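STING-associated CdnE c-di-GMP synthase (Flavobacteriaceae, PDB 6WT8) probably makes the cyclic dinucleotide c-di-GMP as the CD-NTase of a bacterial CBASS defence system, the signal being sensed by a partner STING protein. Local coordinates at residues 209-213 and 214-218; 257-260 and 261-265; 276-279 and 280-284. One frame throughout, in Å; residues are numbered along the deposited sequence.

Interaction 1. Residues 209-213 and 214-218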
HETATM    1  N   MSE A 209       3.178  -2.691 -21.643  1.00 17.16           N
HETATM    2  CA  MSE A 209       2.928  -2.619 -23.077  1.00 19.45           C
HETATM    3  C   MSE A 209       2.594  -4.004 -23.633  1.00 19.71           C
HETATM    4  O   MSE A 209       1.904  -4.121 -24.649  1.00 22.40           O
HETATM    5  CB  MSE A 209       4.124  -1.967 -23.779  1.00 19.87           C
HETATM    6  CG  MSE A 209       4.243  -0.454 -23.332  1.00 18.63           C
HETATM    7 SE   MSE A 209       5.549   0.446 -24.462  0.67 22.51          SE
HETATM    8  CE  MSE A 209       7.166  -0.049 -23.571  1.00 20.95           C
ATOM      9  N   LYS A 210       3.005  -5.073 -22.927  1.00 17.32           N
ATOM     10  CA  LYS A 210       2.617  -6.438 -23.349  1.00 20.18           C
ATOM     11  C   LYS A 210       1.162  -6.790 -23.032  1.00 22.14           C
ATOM     12  O   LYS A 210       0.615  -7.708 -23.654  1.00 20.91           O
ATOM     13  CB  LYS A 210       3.494  -7.501 -22.658  1.00 20.80           C
ATOM     14  CG  LYS A 210       4.917  -7.605 -23.152  1.00 24.15           C
ATOM     15  CD  LYS A 210       5.743  -8.613 -22.306  1.00 26.17           C
ATOM     16  CE  LYS A 210       7.086  -8.871 -23.017  1.00 32.03           C
ATOM     17  NZ  LYS A 210       8.087  -9.713 -22.272  1.00 32.41           N
ATOM     18  N   THR A 211       0.550  -6.142 -22.039  1.00 21.11           N
ATOM     19  CA  THR A 211      -0.705  -6.603 -21.459  1.00 22.64           C
ATOM     20  C   THR A 211      -1.823  -5.584 -21.540  1.00 22.26           C
ATOM     21  O   THR A 211      -2.995  -5.985 -21.548  1.00 23.53           O
ATOM     22  CB  THR A 211      -0.524  -6.927 -19.960  1.00 20.86           C
ATOM     23  OG1 THR A 211      -0.040  -5.766 -19.244  1.00 20.45           O
ATOM     24  CG2 THR A 211       0.448  -8.060 -19.748  1.00 22.46           C
ATOM     25  N   ASN A 212      -1.493  -4.289 -21.526  1.00 20.05           N
ATOM     26  CA  ASN A 212      -2.441  -3.201 -21.333  1.00 20.14           C
ATOM     27  C   ASN A 212      -3.240  -3.353 -20.044  1.00 24.43           C
ATOM     28  O   ASN A 212      -4.363  -2.841 -19.952  1.00 25.99           O
ATOM     29  CB  ASN A 212      -3.345  -3.082 -22.553  1.00 24.82           C
ATOM     30  CG  ASN A 212      -2.545  -2.631 -23.763  1.00 24.97           C
ATOM     31  OD1 ASN A 212      -1.675  -1.754 -23.610  1.00 23.94           O
ATOM     32  ND2 ASN A 212      -2.795  -3.212 -24.942  1.00 25.94           N
ATOM     33  N   ASP A 213      -2.644  -4.003 -19.040  1.00 19.59           N
ATOM     34  CA  ASP A 213      -3.232  -4.054 -17.699  1.00 20.36           C
ATOM     35  C   ASP A 213      -3.074  -2.669 -17.086  1.00 21.18           C
ATOM     36  O   ASP A 213      -1.952  -2.226 -16.841  1.00 18.97           O
ATOM     37  CB  ASP A 213      -2.533  -5.094 -16.819  1.00 19.14           C
ATOM     38  CG  ASP A 213      -2.795  -6.540 -17.216  1.00 26.50           C
ATOM     39  OD1 ASP A 213      -3.814  -6.835 -17.905  1.00 31.34           O
ATOM     40  OD2 ASP A 213      -1.990  -7.436 -16.802  1.00 29.20           O
ATOM     41  N   LYS A 214      -4.194  -1.969 -16.828  1.00 20.64           N
ATOM     42  CA  LYS A 214      -4.113  -0.603 -16.318  1.00 21.24           C
ATOM     43  C   LYS A 214      -3.290  -0.504 -15.029  1.00 18.85           C
ATOM     44  O   LYS A 214      -2.603   0.486 -14.796  1.00 19.38           O
ATOM     45  CB  LYS A 214      -5.540  -0.104 -16.101  1.00 30.71           C
ATOM     46  CG  LYS A 214      -5.630   1.309 -15.631  1.00 39.04           C
ATOM     47  CD  LYS A 214      -7.089   1.759 -15.397  1.00 43.90           C
ATOM     48  CE  LYS A 214      -7.107   3.127 -14.685  1.00 48.35           C
ATOM     49  NZ  LYS A 214      -8.450   3.514 -14.171  1.00 53.46           N
ATOM     50  N   SER A 215      -3.315  -1.544 -14.213  1.00 18.50           N
ATOM     51  CA  SER A 215      -2.643  -1.474 -12.931  1.00 17.33           C
ATOM     52  C   SER A 215      -1.130  -1.500 -13.074  1.00 16.47           C
ATOM     53  O   SER A 215      -0.421  -1.180 -12.106  1.00 16.76           O
ATOM     54  CB  SER A 215      -3.097  -2.631 -12.034  1.00 19.41           C
ATOM     55  OG  SER A 215      -2.750  -3.898 -12.601  1.00 22.30           O
ATOM     56  N   ARG A 216      -0.630  -1.940 -14.231  1.00 15.51           N
ATOM     57  CA  ARG A 216       0.819  -1.972 -14.445  1.00 14.43           C
ATOM     58  C   ARG A 216       1.372  -0.640 -14.927  1.00 15.07           C
ATOM     59  O   ARG A 216       2.581  -0.514 -15.062  1.00 17.76           O
ATOM     60  CB  ARG A 216       1.170  -3.035 -15.462  1.00 16.21           C
ATOM     61  CG  ARG A 216       0.851  -4.457 -14.994  1.00 16.05           C
ATOM     62  CD  ARG A 216       1.187  -5.410 -16.141  1.00 16.98           C
ATOM     63  NE  ARG A 216       0.702  -6.792 -15.968  1.00 22.13           N
ATOM     64  CZ  ARG A 216       1.424  -7.754 -15.411  1.00 24.85           C
ATOM     65  NH1 ARG A 216       2.652  -7.504 -14.939  1.00 24.74           N
ATOM     66  NH2 ARG A 216       0.921  -8.995 -15.364  1.00 26.95           N
ATOM     67  N   LYS A 217       0.527   0.351 -15.159  1.00 15.02           N
ATOM     68  CA  LYS A 217       1.037   1.657 -15.569  1.00 15.67           C
ATOM     69  C   LYS A 217       1.769   2.326 -14.419  1.00 16.65           C
ATOM     70  O   LYS A 217       1.291   2.315 -13.275  1.00 18.44           O
ATOM     71  CB  LYS A 217      -0.109   2.551 -16.036  1.00 23.60           C
ATOM     72  CG  LYS A 217      -0.797   2.080 -17.270  1.00 32.26           C
ATOM     73  CD  LYS A 217      -1.829   3.084 -17.791  1.00 36.16           C
ATOM     74  CE  LYS A 217      -1.128   4.317 -18.254  1.00 38.61           C
ATOM     75  NZ  LYS A 217      -0.995   4.578 -19.714  1.00 36.06           N
ATOM     76  N   GLY A 218       2.947   2.900 -14.710  1.00 17.32           N
ATOM     77  CA  GLY A 218       3.745   3.570 -13.709  1.00 17.14           C
ATOM     78  C   GLY A 218       3.521   5.070 -13.735  1.00 16.68           C
ATOM     79  O   GLY A 218       2.932   5.614 -14.687  1.00 16.98           O
TER
HETATM   80  O   HOH W   1      -1.317 -10.133 -17.026  1.00 44.44           O
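The carboxylate of Asp213 and the guanidinium of Arg216 lie nearly coplanar, their planes 21° apart, with the acid at the guanidinium edge and the hydroxyl of Thr211 approaching obliquely. The two charged side chains run side by side and point the same way. Arg216 is extended from CG to NE, which carries NE past CB of Asp213 to its carboxylate. There NE donates to OD2 of Asp213 at 2.9 Å in an almost straight salt bridge (177°), reaching the oxygen on its anti side. A water bridges the pair: it donates to OD2 of Asp213 over 2.8 Å and accepts from NH2 of Arg216 at 3.0 Å, so acid and base are joined both directly and through solvent. Thr211 crosses the arginine chain at about a right angle, its OG1 3.4 Å from CD of Arg216. That oxygen also accepts from the backbone N of Asp213 at 3.2 Å, closing an ST turn, and it is hydrogen-bonded to the carbonyl of Asp207 in the preceding helical turn. On the backbone, N of Arg216 donates to O of Asp213 at 2.9 Å from above the carbonyl plane, holding the short 3-10 segment 214-216. A leucine in place of Arg216 would probably leave the Asp213 carboxylate without its charged mate and the bridging water with one partner fewer. At this surface turn after helix 206-211, side-chain and backbone bonds thus link the same two residues, and the ion pair is likely to offset the acid's charge.

Interaction 2. Residues 257-260 and 261-265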
ATOM      1  N   ILE A 257      -1.454  -8.165   7.238  1.00 12.62           N
ATOM      2  CA  ILE A 257      -0.691  -6.928   7.027  1.00 12.04           C
ATOM      3  C   ILE A 257      -0.972  -5.939   8.156  1.00 10.24           C
ATOM      4  O   ILE A 257      -0.046  -5.317   8.732  1.00 13.41           O
ATOM      5  CB  ILE A 257      -1.068  -6.342   5.666  1.00 11.40           C
ATOM      6  CG1 ILE A 257      -0.399  -7.204   4.582  1.00 13.18           C
ATOM      7  CG2 ILE A 257      -0.560  -4.850   5.541  1.00 12.33           C
ATOM      8  CD1 ILE A 257      -0.863  -6.898   3.154  1.00 12.84           C
ATOM      9  N   ARG A 258      -2.274  -5.717   8.443  1.00 10.69           N
ATOM     10  CA  ARG A 258      -2.628  -4.732   9.471  1.00 11.38           C
ATOM     11  C   ARG A 258      -2.107  -5.172  10.830  1.00 12.73           C
ATOM     12  O   ARG A 258      -1.686  -4.338  11.628  1.00 12.83           O
ATOM     13  CB  ARG A 258      -4.153  -4.528   9.477  1.00 13.63           C
ATOM     14  CG  ARG A 258      -4.608  -3.825   8.180  1.00 14.63           C
ATOM     15  CD  ARG A 258      -6.082  -3.381   8.246  1.00 17.99           C
ATOM     16  NE  ARG A 258      -6.902  -4.574   8.300  1.00 20.77           N
ATOM     17  CZ  ARG A 258      -7.708  -5.049   7.341  1.00 15.68           C
ATOM     18  NH1 ARG A 258      -7.996  -4.472   6.154  1.00 15.46           N
ATOM     19  NH2 ARG A 258      -8.311  -6.179   7.588  1.00 17.55           N
ATOM     20  N   PHE A 259      -2.186  -6.479  11.128  1.00 11.64           N
ATOM     21  CA  PHE A 259      -1.645  -6.981  12.394  1.00 13.04           C
ATOM     22  C   PHE A 259      -0.175  -6.662  12.517  1.00 11.95           C
ATOM     23  O   PHE A 259       0.250  -6.102  13.524  1.00 12.28           O
ATOM     24  CB  PHE A 259      -1.873  -8.494  12.459  1.00 12.32           C
ATOM     25  CG  PHE A 259      -1.323  -9.162  13.680  1.00 13.13           C
ATOM     26  CD1 PHE A 259      -1.832  -8.896  14.911  1.00 14.23           C
ATOM     27  CD2 PHE A 259      -0.389 -10.129  13.557  1.00 17.02           C
ATOM     28  CE1 PHE A 259      -1.321  -9.536  16.071  1.00 14.57           C
ATOM     29  CE2 PHE A 259       0.115 -10.773  14.689  1.00 22.49           C
ATOM     30  CZ  PHE A 259      -0.386 -10.496  15.941  1.00 18.30           C
ATOM     31  N   LEU A 260       0.630  -6.992  11.492  1.00 11.54           N
ATOM     32  CA  LEU A 260       2.077  -6.739  11.645  1.00 12.04           C
ATOM     33  C   LEU A 260       2.371  -5.242  11.755  1.00 12.96           C
ATOM     34  O   LEU A 260       3.281  -4.825  12.482  1.00 13.97           O
ATOM     35  CB  LEU A 260       2.868  -7.335  10.466  1.00 16.60           C
ATOM     36  CG  LEU A 260       3.226  -8.801  10.419  1.00 24.87           C
ATOM     37  CD1 LEU A 260       4.361  -8.933   9.338  1.00 21.65           C
ATOM     38  CD2 LEU A 260       3.718  -9.316  11.780  1.00 24.32           C
ATOM     39  N   LYS A 261       1.625  -4.401  11.013  1.00 11.67           N
ATOM     40  CA  LYS A 261       1.811  -2.949  11.129  1.00 12.78           C
ATOM     41  C   LYS A 261       1.515  -2.475  12.545  1.00 11.48           C
ATOM     42  O   LYS A 261       2.261  -1.652  13.098  1.00 13.92           O
ATOM     43  CB  LYS A 261       0.920  -2.221  10.122  1.00 12.18           C
ATOM     44  CG  LYS A 261       1.401  -2.295   8.686  1.00 13.75           C
ATOM     45  CD  LYS A 261       0.469  -1.413   7.852  1.00 19.00           C
ATOM     46  CE  LYS A 261       0.767  -1.469   6.418  1.00 22.34           C
ATOM     47  NZ  LYS A 261      -0.024  -0.303   5.814  1.00 17.18           N
ATOM     48  N   ASN A 262       0.472  -3.016  13.173  1.00 12.02           N
ATOM     49  CA  ASN A 262       0.158  -2.626  14.545  1.00 12.55           C
ATOM     50  C   ASN A 262       1.244  -3.102  15.494  1.00 15.60           C
ATOM     51  O   ASN A 262       1.600  -2.381  16.433  1.00 14.59           O
ATOM     52  CB  ASN A 262      -1.214  -3.219  14.956  1.00 13.26           C
ATOM     53  CG  ASN A 262      -2.377  -2.253  14.612  1.00 13.30           C
ATOM     54  OD1 ASN A 262      -2.405  -1.134  15.128  1.00 15.72           O
ATOM     55  ND2 ASN A 262      -3.293  -2.650  13.725  1.00 14.10           N
ATOM     56  N   ILE A 263       1.699  -4.352  15.345  1.00 12.93           N
ATOM     57  CA  ILE A 263       2.774  -4.845  16.222  1.00 12.18           C
ATOM     58  C   ILE A 263       4.002  -3.957  16.081  1.00 14.31           C
ATOM     59  O   ILE A 263       4.628  -3.580  17.072  1.00 15.29           O
ATOM     60  CB  ILE A 263       3.133  -6.303  15.886  1.00 16.16           C
ATOM     61  CG1 ILE A 263       1.959  -7.242  16.140  1.00 16.43           C
ATOM     62  CG2 ILE A 263       4.385  -6.792  16.640  1.00 16.68           C
ATOM     63  CD1 ILE A 263       1.254  -7.072  17.402  1.00 23.40           C
ATOM     64  N   LYS A 264       4.362  -3.599  14.839  1.00 14.71           N
ATOM     65  CA  LYS A 264       5.544  -2.747  14.678  1.00 14.08           C
ATOM     66  C   LYS A 264       5.354  -1.386  15.365  1.00 12.47           C
ATOM     67  O   LYS A 264       6.281  -0.834  16.019  1.00 16.30           O
ATOM     68  CB  LYS A 264       5.843  -2.551  13.180  1.00 13.58           C
ATOM     69  CG  LYS A 264       7.256  -1.958  13.001  1.00 15.03           C
ATOM     70  CD  LYS A 264       7.692  -2.028  11.506  1.00 18.21           C
ATOM     71  CE  LYS A 264       6.913  -1.026  10.649  1.00 19.59           C
ATOM     72  NZ  LYS A 264       7.519   0.377  10.707  1.00 20.38           N
ATOM     73  N   TYR A 265       4.156  -0.824  15.231  1.00 14.00           N
ATOM     74  CA  TYR A 265       3.864   0.501  15.740  1.00 12.69           C
ATOM     75  C   TYR A 265       4.003   0.538  17.254  1.00 16.27           C
ATOM     76  O   TYR A 265       4.603   1.463  17.792  1.00 20.10           O
ATOM     77  CB  TYR A 265       2.454   0.917  15.280  1.00 16.40           C
ATOM     78  CG  TYR A 265       2.172   2.397  15.465  1.00 17.51           C
ATOM     79  CD1 TYR A 265       1.722   2.913  16.684  1.00 19.81           C
ATOM     80  CD2 TYR A 265       2.347   3.269  14.394  1.00 21.50           C
ATOM     81  CE1 TYR A 265       1.474   4.282  16.811  1.00 23.54           C
ATOM     82  CE2 TYR A 265       2.073   4.652  14.515  1.00 22.45           C
ATOM     83  CZ  TYR A 265       1.642   5.117  15.723  1.00 22.01           C
ATOM     84  OH  TYR A 265       1.416   6.484  15.863  1.00 27.33           O
TER
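Between Ile257 and Lys264 the backbone is regular alpha helix, each N-H from Lys261 to Lys264 donating to the carbonyl four residues earlier, as where N of Ile263 meets O of Phe259 at 2.9 Å. Phe259 and Ile263, one turn apart, cross obliquely. With CG of Phe259 anti to the backbone N (chi1 178°), the ring projects outward and presents one face to Ile263, whose CG1 sits over it, 4.0 Å from the ring centroid and 13° off its normal: a CH-pi contact. CD1 of Ile263 continues the apolar touch, 3.8 Å from CE1 of Phe259. This i to i+4 pair belongs to a buried face of helix 253-266 in the helical part of the enzyme, where Phe259 packs on Ile51 and Met55 of helix 46-56 and on Leu350 of helix 336-360. Another flank pairs Ile257 with Lys261: the two lie alongside each other, CG2 of the isoleucine 3.7 Å from CE of the lysine, whose extended chain carries NZ to the carbonyl of Thr97. Asn262 ND2 makes a weak bond to O of Arg258 (3.1 Å, 127°), a carbonyl that already takes the helical N-H of Asn262; ND2 has its stronger partner in O of Ser54, and OD1 accepts from Arg15.

Interaction 3. Residues 276-279 and 280-284; sequences IRSF and HINAI
The ring of Phe279 stands edge-on to that of His280 in a T-shaped pair, the planes 77° apart and the centroids separated by 5.2 Å. CD2 of the phenylalanine lies over the centre of the imidazole face. The histidine meets Arg277 by its own edge: ND1 accepts from the backbone N of Arg277 at 2.9 Å (167°), the donor tilted somewhat from the ring plane. CG of His280 is swung beside its own backbone N (chi1 -53°), which turns the imidazole back along the chain to this N-H. Because ND1 accepts here, the ring's proton in the neutral form would be expected on NE2. Ile276 slants across the base of His280, CD1 resting 3.8 Å from CB of the histidine, and meets Ile281 at about a right angle through CG2. On another side of the first turn, two waters bridge Ser278 OG and Asn282; one donates to OD1 of Asn282 at 2.7 Å, the other accepts only weakly from ND2. Arg277 occupies the N-cap position, its carbonyl receiving N of Ile281 at 3.0 Å. The contact thus forms the start of helix 278-287, with Ile281 packed on Leu260 of helix 253-266, and Ile276 and His280 against Lys339 of helix 336-360.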
ATOM      1  N   ILE A 276      12.205  -1.131   8.154  1.00 15.25           N
ATOM      2  CA  ILE A 276      11.072  -1.903   7.661  1.00 15.77           C
ATOM      3  C   ILE A 276       9.875  -0.979   7.689  1.00 17.07           C
ATOM      4  O   ILE A 276       9.505  -0.477   8.761  1.00 18.93           O
ATOM      5  CB  ILE A 276      10.812  -3.139   8.532  1.00 14.31           C
ATOM      6  CG1 ILE A 276      11.913  -4.199   8.299  1.00 15.55           C
ATOM      7  CG2 ILE A 276       9.404  -3.789   8.288  1.00 15.55           C
ATOM      8  CD1 ILE A 276      11.919  -4.881   6.934  1.00 17.59           C
ATOM      9  N   ARG A 277       9.289  -0.739   6.525  1.00 15.43           N
ATOM     10  CA  ARG A 277       8.159   0.148   6.359  1.00 16.18           C
ATOM     11  C   ARG A 277       6.957  -0.637   5.839  1.00 14.88           C
ATOM     12  O   ARG A 277       7.004  -1.841   5.645  1.00 15.11           O
ATOM     13  CB  ARG A 277       8.477   1.287   5.388  1.00 19.73           C
ATOM     14  CG  ARG A 277       9.772   2.057   5.703  1.00 25.98           C
ATOM     15  CD  ARG A 277       9.604   3.048   6.822  1.00 28.60           C
ATOM     16  NE  ARG A 277      10.815   3.872   6.879  1.00 32.50           N
ATOM     17  CZ  ARG A 277      10.918   5.123   6.435  1.00 40.79           C
ATOM     18  NH1 ARG A 277       9.857   5.742   5.914  1.00 42.11           N
ATOM     19  NH2 ARG A 277      12.085   5.755   6.529  1.00 41.07           N
ATOM     20  N   SER A 278       5.867   0.087   5.615  1.00 17.62           N
ATOM     21  CA  SER A 278       4.659  -0.548   5.088  1.00 16.12           C
ATOM     22  C   SER A 278       4.942  -1.378   3.836  1.00 15.65           C
ATOM     23  O   SER A 278       4.476  -2.530   3.737  1.00 17.00           O
ATOM     24  CB  SER A 278       3.632   0.546   4.817  1.00 22.32           C
ATOM     25  OG  SER A 278       2.456  -0.007   4.285  1.00 28.10           O
ATOM     26  N   PHE A 279       5.740  -0.832   2.911  1.00 14.39           N
ATOM     27  CA  PHE A 279       6.117  -1.513   1.668  1.00 16.61           C
ATOM     28  C   PHE A 279       6.693  -2.899   1.963  1.00 15.69           C
ATOM     29  O   PHE A 279       6.360  -3.884   1.273  1.00 16.17           O
ATOM     30  CB  PHE A 279       7.126  -0.535   0.987  1.00 26.03           C
ATOM     31  CG  PHE A 279       7.883  -1.054  -0.195  1.00 21.21           C
ATOM     32  CD1 PHE A 279       7.425  -0.713  -1.492  1.00 21.99           C
ATOM     33  CD2 PHE A 279       9.026  -1.797  -0.058  1.00 22.29           C
ATOM     34  CE1 PHE A 279       8.100  -1.145  -2.633  1.00 30.62           C
ATOM     35  CE2 PHE A 279       9.745  -2.200  -1.179  1.00 33.88           C
ATOM     36  CZ  PHE A 279       9.270  -1.894  -2.468  1.00 33.39           C
ATOM     37  N   HIS A 280       7.567  -2.983   2.974  1.00 12.97           N
ATOM     38  CA  HIS A 280       8.216  -4.255   3.274  1.00 11.87           C
ATOM     39  C   HIS A 280       7.262  -5.195   3.952  1.00 13.67           C
ATOM     40  O   HIS A 280       7.314  -6.411   3.693  1.00 13.51           O
ATOM     41  CB  HIS A 280       9.442  -4.046   4.171  1.00 13.84           C
ATOM     42  CG  HIS A 280      10.383  -3.046   3.620  1.00 14.44           C
ATOM     43  ND1 HIS A 280      10.291  -1.706   3.942  1.00 14.61           N
ATOM     44  CD2 HIS A 280      11.415  -3.156   2.728  1.00 14.90           C
ATOM     45  CE1 HIS A 280      11.245  -1.045   3.295  1.00 17.21           C
ATOM     46  NE2 HIS A 280      11.962  -1.908   2.586  1.00 17.76           N
ATOM     47  N   ILE A 281       6.405  -4.690   4.854  1.00 14.13           N
ATOM     48  CA  ILE A 281       5.415  -5.556   5.501  1.00 13.64           C
ATOM     49  C   ILE A 281       4.462  -6.123   4.464  1.00 11.97           C
ATOM     50  O   ILE A 281       4.148  -7.332   4.477  1.00 13.76           O
ATOM     51  CB  ILE A 281       4.650  -4.766   6.589  1.00 12.56           C
ATOM     52  CG1 ILE A 281       5.595  -4.589   7.760  1.00 15.68           C
ATOM     53  CG2 ILE A 281       3.424  -5.578   7.061  1.00 13.89           C
ATOM     54  CD1 ILE A 281       5.055  -3.671   8.862  1.00 16.53           C
ATOM     55  N   ASN A 282       4.032  -5.279   3.522  1.00 12.12           N
ATOM     56  CA  ASN A 282       3.152  -5.765   2.453  1.00 14.42           C
ATOM     57  C   ASN A 282       3.825  -6.913   1.724  1.00 13.83           C
ATOM     58  O   ASN A 282       3.201  -7.938   1.445  1.00 14.27           O
ATOM     59  CB  ASN A 282       2.862  -4.665   1.433  1.00 11.83           C
ATOM     60  CG  ASN A 282       1.979  -3.545   1.951  1.00 13.99           C
ATOM     61  OD1 ASN A 282       1.295  -3.682   2.955  1.00 16.00           O
ATOM     62  ND2 ASN A 282       2.014  -2.391   1.239  1.00 16.14           N
ATOM     63  N   ALA A 283       5.094  -6.711   1.333  1.00 13.16           N
ATOM     64  CA  ALA A 283       5.820  -7.715   0.546  1.00 12.26           C
ATOM     65  C   ALA A 283       6.036  -9.015   1.324  1.00 14.50           C
ATOM     66  O   ALA A 283       5.899 -10.110   0.766  1.00 14.14           O
ATOM     67  CB  ALA A 283       7.181  -7.134   0.099  1.00 14.46           C
ATOM     68  N   ILE A 284       6.355  -8.916   2.618  1.00 13.04           N
ATOM     69  CA  ILE A 284       6.583 -10.134   3.409  1.00 12.55           C
ATOM     70  C   ILE A 284       5.282 -10.932   3.463  1.00 11.89           C
ATOM     71  O   ILE A 284       5.262 -12.177   3.319  1.00 15.44           O
ATOM     72  CB  ILE A 284       7.079  -9.760   4.815  1.00 12.90           C
ATOM     73  CG1 ILE A 284       8.510  -9.210   4.691  1.00 16.07           C
ATOM     74  CG2 ILE A 284       6.940 -10.973   5.787  1.00 17.15           C
ATOM     75  CD1 ILE A 284       9.010  -8.479   6.005  1.00 17.82           C
TER
HETATM   76  O   HOH W   2      -0.143  -1.367   3.301  1.00 21.11           O
HETATM   77  O   HOH W   3       2.272   0.655   1.610  1.00 40.99           O

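All three contacts are local and follow in series along the chain, none nesting in or crossing another. Interaction 1 comes first, closing the turn that leads from helix 206-211 to strand 218-221 at the margin of the mixed sheet. Interaction 2 lies within helix 253-266, on the opposite side of the chain's centre, its centre about 31 Å from that of interaction 1. Interaction 3 opens the next helix, 278-287, and touches interaction 2 directly: NZ of Lys264 reaches O of Ile276 at 2.9 Å, and Ile257 CG2 packs on Asn282 OD1. Together 257-265 and 276-284 join two successive helices, while 209-218 stays about 13 Å from interaction 3 by nearest atoms.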